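Local coordinates for mandelate racemase/muconate lactonizing enzyme-like protein (Roseovarius sp. TM1035, PDB 3RCY) that binds magnesium and, as an enolase-superfamily member related to mandelate racemase and muconate lactonizing enzyme, probably catalyses a metal-assisted proton abstraction next to a carboxylate on an unknown substrate, at residues R160-V165 against S337-F342; H179-T184 against A219-Q224; A270-E275 against A279-A284. One frame throughout, in Å; residues are numbered along the deposited sequence. Where two conformers were deposited one is given.

Overall arrangement
All three contacts lie in the enolase-like C-terminal domain, around the curled sheet of its barrel. Along the chain, contact 1 joins 160-165 to 337-342 and so encloses the other two, which follow in series: contact 2 pairs 179-184 with helix 216-226, and contact 3 pairs helix 266-274 with strand 280-281. Contacts 1 and 3 both reach the barrel sheet, with centres about 25 Å apart, while the centre of contact 2 is about 29 Å from that of contact 1 and about 23 Å from that of contact 3. None touches another. Together they tie early and late barrel elements, a loop and helix start against an outer helix, and one beta-alpha-beta unit into the domain that holds the magnesium.

Contact 1 (R160-V165 against S337-F342); sequences RGYTAV and SIETPF
Glu339 carries the contact, facing Tyr162 and Arg160 of the earlier segment. Ahead of it, Ser337 CB comes to 4.9 Å from Tyr162 OH, which is not a touch, and the serine hydroxyl is engaged by Cys335 O. At Glu339, with CG anti to the backbone N (chi1 -160°) and the chain extended beyond it, the carboxylate is carried out toward Arg160 NH1 and Tyr162 OH, touching neither closely. Glu339 OE1 lies 4.2 Å from Tyr162 OH, and a water fills the interval: it sits 2.7 Å from Tyr162 OH and gives a weak hydrogen bond to Glu339 OE1. Ring and carboxylate planes are inclined by 41°. Arg160 is modelled in two conformers; in one of them its NH1 is 4.2 Å from Glu339 OE1, which stands off the guanidinium plane where the N-H groups do not point. This nearness of opposite charges is therefore tentative and no salt bridge; the arginine's closer partner is Asp156, which pairs with Arg160 NH2. Farther along, Thr340 OG1 is hydrogen-bonded to His343 ND1 at the N-cap of helix 341-346. On the other segment, Gly161 closes helix 147-159 in a Schellman motif, its positive phi suiting glycine. The contact thus links the end of helix 147-159, just before strand 164-167, to the loop leading from strand 335-336 to helix 341-346, with Tyr162 lying against strands 126-131 and 353-354.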
# COMPACT_ATOMS: atom_id res chain seq x y z
N ARG A 160 34.36 31.73 -13.27
CA ARG A 160 33.66 32.88 -12.77
C ARG A 160 33.04 32.60 -11.40
O ARG A 160 32.40 33.45 -10.88
CB ARG A 160 32.54 33.29 -13.74
CG ARG A 160 32.76 34.37 -14.80
CD ARG A 160 31.87 34.21 -16.08
NE ARG A 160 30.49 33.64 -15.95
CZ ARG A 160 29.80 33.07 -16.95
NH1 ARG A 160 28.47 32.82 -16.85
NH2 ARG A 160 30.42 32.77 -18.07
N GLY A 161 33.23 31.41 -10.85
CA GLY A 161 32.76 31.06 -9.52
C GLY A 161 31.48 30.24 -9.38
O GLY A 161 31.14 29.85 -8.27
N TYR A 162 30.77 29.99 -10.48
CA TYR A 162 29.57 29.14 -10.41
C TYR A 162 29.92 27.73 -9.95
O TYR A 162 30.93 27.15 -10.38
CB TYR A 162 28.82 29.11 -11.74
CG TYR A 162 28.06 30.38 -12.00
CD1 TYR A 162 26.79 30.58 -11.44
CD2 TYR A 162 28.60 31.39 -12.78
CE1 TYR A 162 26.08 31.75 -11.67
CE2 TYR A 162 27.91 32.58 -13.01
CZ TYR A 162 26.65 32.75 -12.45
OH TYR A 162 25.97 33.92 -12.67
N THR A 163 29.10 27.20 -9.04
CA THR A 163 29.30 25.88 -8.47
C THR A 163 28.31 24.85 -9.03
O THR A 163 28.23 23.71 -8.55
CB THR A 163 29.18 25.92 -6.93
OG1 THR A 163 27.86 26.33 -6.56
CG2 THR A 163 30.22 26.87 -6.32
N ALA A 164 27.54 25.26 -10.03
CA ALA A 164 26.59 24.38 -10.70
C ALA A 164 26.18 25.00 -12.03
O ALA A 164 26.06 26.23 -12.13
CB ALA A 164 25.35 24.12 -9.81
N VAL A 165 26.00 24.16 -13.03
CA VAL A 165 25.64 24.60 -14.38
C VAL A 165 24.55 23.71 -14.95
O VAL A 165 24.53 22.51 -14.70
CB VAL A 165 26.86 24.64 -15.34
CG1 VAL A 165 27.89 25.65 -14.87
CG2 VAL A 165 27.50 23.25 -15.52
N SER A 337 19.77 31.81 -12.01
CA SER A 337 20.09 33.20 -12.31
C SER A 337 20.43 33.39 -13.79
O SER A 337 20.89 32.45 -14.47
CB SER A 337 21.26 33.68 -11.44
OG SER A 337 21.02 33.42 -10.06
N ILE A 338 20.17 34.59 -14.30
CA ILE A 338 20.45 34.93 -15.69
C ILE A 338 21.22 36.24 -15.71
O ILE A 338 20.73 37.28 -15.25
CB ILE A 338 19.16 35.06 -16.54
CG1 ILE A 338 18.27 33.81 -16.39
CG2 ILE A 338 19.52 35.31 -18.02
CD1 ILE A 338 16.90 33.91 -17.09
N GLU A 339 22.45 36.19 -16.23
CA GLU A 339 23.30 37.36 -16.28
C GLU A 339 23.28 37.98 -17.68
O GLU A 339 23.90 37.45 -18.59
CB GLU A 339 24.73 36.99 -15.88
CG GLU A 339 25.59 38.15 -15.42
CD GLU A 339 27.08 37.82 -15.39
OE1 GLU A 339 27.43 36.61 -15.49
OE2 GLU A 339 27.90 38.76 -15.28
N THR A 340 22.56 39.09 -17.83
CA THR A 340 22.56 39.85 -19.09
C THR A 340 22.61 41.33 -18.77
O THR A 340 22.19 41.73 -17.67
CB THR A 340 21.33 39.56 -20.01
OG1 THR A 340 20.16 40.18 -19.46
CG2 THR A 340 21.09 38.06 -20.20
N PRO A 341 23.11 42.16 -19.71
CA PRO A 341 23.09 43.60 -19.47
C PRO A 341 21.68 44.13 -19.16
O PRO A 341 21.53 44.98 -18.29
CB PRO A 341 23.62 44.19 -20.80
CG PRO A 341 24.47 43.09 -21.36
CD PRO A 341 23.75 41.82 -20.99
N PHE A 342 20.67 43.61 -19.85
CA PHE A 342 19.29 44.10 -19.67
C PHE A 342 18.72 43.72 -18.30
O PHE A 342 18.11 44.58 -17.64
CB PHE A 342 18.38 43.60 -20.81
CG PHE A 342 17.01 44.24 -20.81
CD1 PHE A 342 16.84 45.57 -21.18
CD2 PHE A 342 15.89 43.50 -20.45
CE1 PHE A 342 15.57 46.16 -21.18
CE2 PHE A 342 14.61 44.07 -20.44
CZ PHE A 342 14.45 45.41 -20.81
O HOH W 1 27.79 35.93 -12.86

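Contact 2 (H179-T184 against A219-Q224); sequences HMPAMT and AIRLGQ
Two methionine sulfurs, Met180 SD and Met183 SD, meet the guanidinium group of Arg221 at its edge, near its plane. Arg221 NH1 gives a weak hydrogen bond to Met180 SD at 3.5 Å, with an N-H...S angle of 154°, while Arg221 NH2 lies 3.6 Å from Met183 SD. Met180 starts with CG anti to its backbone N (chi1 -178°) and then bends at chi2 and chi3, which brings the sulfur back to the arginine. Met183 points its CB away from helix 216-226, yet the bends farther along its chain return the sulfur to NH2. Both methionine chains run roughly perpendicular to the arginine's.

The polar bridge is made by water. One molecule accepts from Arg221 NH1 at 2.8 Å and donates to Pro181 O at 2.8 Å, joining the helix to a carbonyl that NH1 itself approaches only to 4.2 Å. Apolar packing is looser: Pro181 is turned toward the helix and Leu222 toward Pro181, and both also rest on Ile186 of helix 183-200.

Arg221 NH2 has its stronger partner elsewhere, in Ser230 of the third subunit, with a long, weak ion pair to Asp205 of the same neighbour. The two segments themselves supply no acid to this buried guanidinium. Its charge is probably offset in part by that distant Asp205 of the third subunit, while sulfur, water and Ser230 of the same neighbour occupy its N-H groups.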
# COMPACT_ATOMS: atom_id res chain seq x y z
N HIS A 179 7.31 11.88 -25.31
CA HIS A 179 7.76 11.01 -26.39
C HIS A 179 8.98 10.20 -25.96
O HIS A 179 9.57 10.47 -24.91
CB HIS A 179 8.04 11.78 -27.70
CG HIS A 179 9.14 12.80 -27.60
ND1 HIS A 179 8.90 14.15 -27.49
CD2 HIS A 179 10.49 12.66 -27.59
CE1 HIS A 179 10.05 14.80 -27.42
NE2 HIS A 179 11.03 13.92 -27.47
N MET A 180 9.34 9.20 -26.75
CA MET A 180 10.54 8.42 -26.48
C MET A 180 11.73 9.15 -27.10
O MET A 180 11.66 9.58 -28.25
CB MET A 180 10.39 7.01 -27.08
CG MET A 180 11.56 6.06 -26.85
SD MET A 180 11.68 5.44 -25.16
CE MET A 180 10.35 4.21 -25.12
N PRO A 181 12.84 9.32 -26.35
CA PRO A 181 14.02 9.94 -26.96
C PRO A 181 14.55 9.11 -28.13
O PRO A 181 14.43 7.88 -28.13
CB PRO A 181 15.06 9.93 -25.82
CG PRO A 181 14.61 8.79 -24.91
CD PRO A 181 13.10 8.88 -24.96
N ALA A 182 15.12 9.79 -29.12
CA ALA A 182 15.88 9.13 -30.17
C ALA A 182 17.18 8.62 -29.55
O ALA A 182 17.60 9.14 -28.52
CB ALA A 182 16.16 10.11 -31.28
N MET A 183 17.80 7.61 -30.16
CA MET A 183 19.12 7.13 -29.72
C MET A 183 20.15 8.26 -29.74
O MET A 183 21.03 8.32 -28.87
CB MET A 183 19.62 5.96 -30.57
CG MET A 183 19.09 4.58 -30.14
SD MET A 183 19.43 4.12 -28.41
CE MET A 183 21.23 4.14 -28.39
N THR A 184 20.03 9.15 -30.72
CA THR A 184 20.90 10.33 -30.80
C THR A 184 20.71 11.31 -29.64
O THR A 184 21.67 11.95 -29.22
CB THR A 184 20.73 11.08 -32.14
OG1 THR A 184 19.34 11.32 -32.36
CG2 THR A 184 21.30 10.25 -33.30
N ALA A 219 11.99 8.74 -20.15
CA ALA A 219 12.72 9.45 -19.09
C ALA A 219 13.62 8.51 -18.31
O ALA A 219 14.72 8.90 -17.89
CB ALA A 219 11.75 10.14 -18.14
N ILE A 220 13.16 7.28 -18.11
CA ILE A 220 13.96 6.25 -17.43
C ILE A 220 15.14 5.79 -18.29
O ILE A 220 16.26 5.67 -17.78
CB ILE A 220 13.07 5.07 -16.95
CG1 ILE A 220 12.11 5.56 -15.85
CG2 ILE A 220 13.94 3.89 -16.43
CD1 ILE A 220 10.90 4.64 -15.60
N ARG A 221 14.91 5.55 -19.58
CA ARG A 221 16.01 5.17 -20.48
C ARG A 221 17.09 6.26 -20.57
O ARG A 221 18.28 5.96 -20.56
CB ARG A 221 15.50 4.81 -21.87
CG ARG A 221 14.66 3.53 -21.90
CD ARG A 221 14.39 3.08 -23.33
NE ARG A 221 15.63 2.99 -24.10
CZ ARG A 221 15.87 3.63 -25.25
NH1 ARG A 221 14.93 4.41 -25.81
NH2 ARG A 221 17.04 3.47 -25.84
N LEU A 222 16.67 7.53 -20.65
CA LEU A 222 17.63 8.63 -20.71
C LEU A 222 18.33 8.82 -19.37
O LEU A 222 19.56 8.98 -19.31
CB LEU A 222 16.96 9.94 -21.16
CG LEU A 222 17.85 11.19 -21.11
CD1 LEU A 222 18.93 11.14 -22.17
CD2 LEU A 222 17.01 12.44 -21.28
N GLY A 223 17.55 8.80 -18.30
CA GLY A 223 18.06 8.92 -16.94
C GLY A 223 19.17 7.93 -16.63
O GLY A 223 20.23 8.32 -16.15
N GLN A 224 18.93 6.65 -16.90
CA GLN A 224 19.91 5.62 -16.57
C GLN A 224 21.25 5.81 -17.31
O GLN A 224 22.31 5.51 -16.76
CB GLN A 224 19.33 4.20 -16.76
CG GLN A 224 19.17 3.74 -18.20
CD GLN A 224 18.43 2.41 -18.30
OE1 GLN A 224 19.04 1.36 -18.52
NE2 GLN A 224 17.11 2.45 -18.11
O HOH W 2 16.16 5.64 -27.94

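Contact 3 (A270-E275 against A279-A284); sequences APVLRE and AILQPA
Leu281 gives up more surface to the contact than any other residue, 64 Å², and both of its methyls are in use. Its CG stands anti to the carbonyl carbon (chi1 -56°), and the branch reaches toward helix 266-274. Leu281 CD1 meets Leu273 CD2 at 3.9 Å and is equally near Leu273 CD1, so this methyl lies against the isopropyl end of its neighbour; the two side chains cross at a slant. Leu273 leaves the helix obliquely, and it is its branched end that comes close. Leu281 CD2 sits between Leu273 CD2, at 4.1 Å, and Val272 CG1, at 3.9 Å, the valine and Leu281 side chains lying antiparallel, one alongside the other. Cut back to an alanine, the Leu281 side chain loses CG and both methyls, which is likely to open a gap facing Leu273 and Val272 and leave their ends without this apolar partner.

The packing closes a beta-alpha-beta unit: strand 257-259, helix 266-274 and the parallel strand 280-281 of the barrel sheet. Val272 also rests on Thr259 of the first strand and on Leu263, a residue of the ribofuranose pocket. Helix 290-302 lies alongside, meeting Leu273 through Met300 and Leu281 through Val297.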
# COMPACT_ATOMS: atom_id res chain seq x y z
N ALA A 270 2.16 19.92 -2.83
CA ALA A 270 1.98 18.92 -1.78
C ALA A 270 1.96 17.47 -2.30
O ALA A 270 2.68 16.62 -1.76
CB ALA A 270 0.73 19.23 -0.94
N PRO A 271 1.14 17.17 -3.33
CA PRO A 271 1.14 15.81 -3.89
C PRO A 271 2.48 15.37 -4.50
O PRO A 271 2.83 14.19 -4.42
CB PRO A 271 0.06 15.86 -4.97
CG PRO A 271 -0.86 16.95 -4.52
CD PRO A 271 0.06 17.98 -3.92
N VAL A 272 3.22 16.30 -5.10
CA VAL A 272 4.55 16.01 -5.64
C VAL A 272 5.46 15.46 -4.53
O VAL A 272 6.16 14.46 -4.72
CB VAL A 272 5.17 17.26 -6.31
CG1 VAL A 272 6.66 17.07 -6.59
CG2 VAL A 272 4.42 17.61 -7.61
N LEU A 273 5.44 16.11 -3.36
CA LEU A 273 6.19 15.64 -2.21
C LEU A 273 5.64 14.32 -1.66
O LEU A 273 6.37 13.34 -1.51
CB LEU A 273 6.21 16.72 -1.10
CG LEU A 273 6.97 18.02 -1.38
CD1 LEU A 273 6.61 19.11 -0.35
CD2 LEU A 273 8.50 17.81 -1.43
N ARG A 274 4.34 14.30 -1.40
CA ARG A 274 3.70 13.14 -0.78
C ARG A 274 3.89 11.86 -1.60
O ARG A 274 4.07 10.78 -1.03
CB ARG A 274 2.20 13.43 -0.57
CG ARG A 274 1.49 12.50 0.39
CD ARG A 274 0.00 12.81 0.41
NE ARG A 274 -0.28 14.11 1.00
CZ ARG A 274 -1.14 15.00 0.50
NH1 ARG A 274 -1.33 16.16 1.13
NH2 ARG A 274 -1.80 14.75 -0.63
N GLU A 275 3.87 11.97 -2.92
CA GLU A 275 4.05 10.80 -3.78
C GLU A 275 5.53 10.48 -4.09
O GLU A 275 5.82 9.48 -4.74
CB GLU A 275 3.23 10.93 -5.08
CG GLU A 275 1.72 11.13 -4.87
CD GLU A 275 1.08 10.05 -3.99
OE1 GLU A 275 1.37 8.84 -4.19
OE2 GLU A 275 0.28 10.41 -3.10
N ALA A 279 12.43 15.51 -5.34
CA ALA A 279 13.20 15.82 -4.14
C ALA A 279 13.53 17.31 -4.07
O ALA A 279 13.87 17.83 -3.01
CB ALA A 279 14.49 15.01 -4.14
N ILE A 280 13.43 17.99 -5.21
CA ILE A 280 13.80 19.40 -5.33
C ILE A 280 12.67 20.17 -6.02
O ILE A 280 12.26 19.81 -7.12
CB ILE A 280 15.14 19.56 -6.10
CG1 ILE A 280 16.29 18.92 -5.29
CG2 ILE A 280 15.44 21.04 -6.42
CD1 ILE A 280 17.50 18.44 -6.13
N LEU A 281 12.17 21.21 -5.36
CA LEU A 281 11.02 21.95 -5.87
C LEU A 281 11.46 23.27 -6.49
O LEU A 281 12.19 24.03 -5.87
CB LEU A 281 9.97 22.20 -4.77
CG LEU A 281 9.44 20.96 -4.03
CD1 LEU A 281 8.37 21.34 -2.99
CD2 LEU A 281 8.90 19.87 -4.99
N GLN A 282 10.98 23.54 -7.71
CA GLN A 282 11.42 24.69 -8.49
C GLN A 282 10.26 25.60 -8.89
O GLN A 282 10.02 25.81 -10.09
CB GLN A 282 12.17 24.21 -9.73
CG GLN A 282 13.32 23.23 -9.44
CD GLN A 282 13.83 22.57 -10.70
OE1 GLN A 282 13.08 21.93 -11.44
NE2 GLN A 282 15.13 22.71 -10.95
N PRO A 283 9.53 26.16 -7.90
CA PRO A 283 8.42 27.00 -8.31
C PRO A 283 8.92 28.27 -8.97
O PRO A 283 10.01 28.77 -8.63
CB PRO A 283 7.73 27.34 -7.00
CG PRO A 283 8.88 27.37 -5.99
CD PRO A 283 9.79 26.24 -6.45
N ALA A 284 8.16 28.76 -9.93
CA ALA A 284 8.33 30.13 -10.39
C ALA A 284 7.40 30.98 -9.52
O ALA A 284 6.18 30.86 -9.63
CB ALA A 284 7.96 30.25 -11.87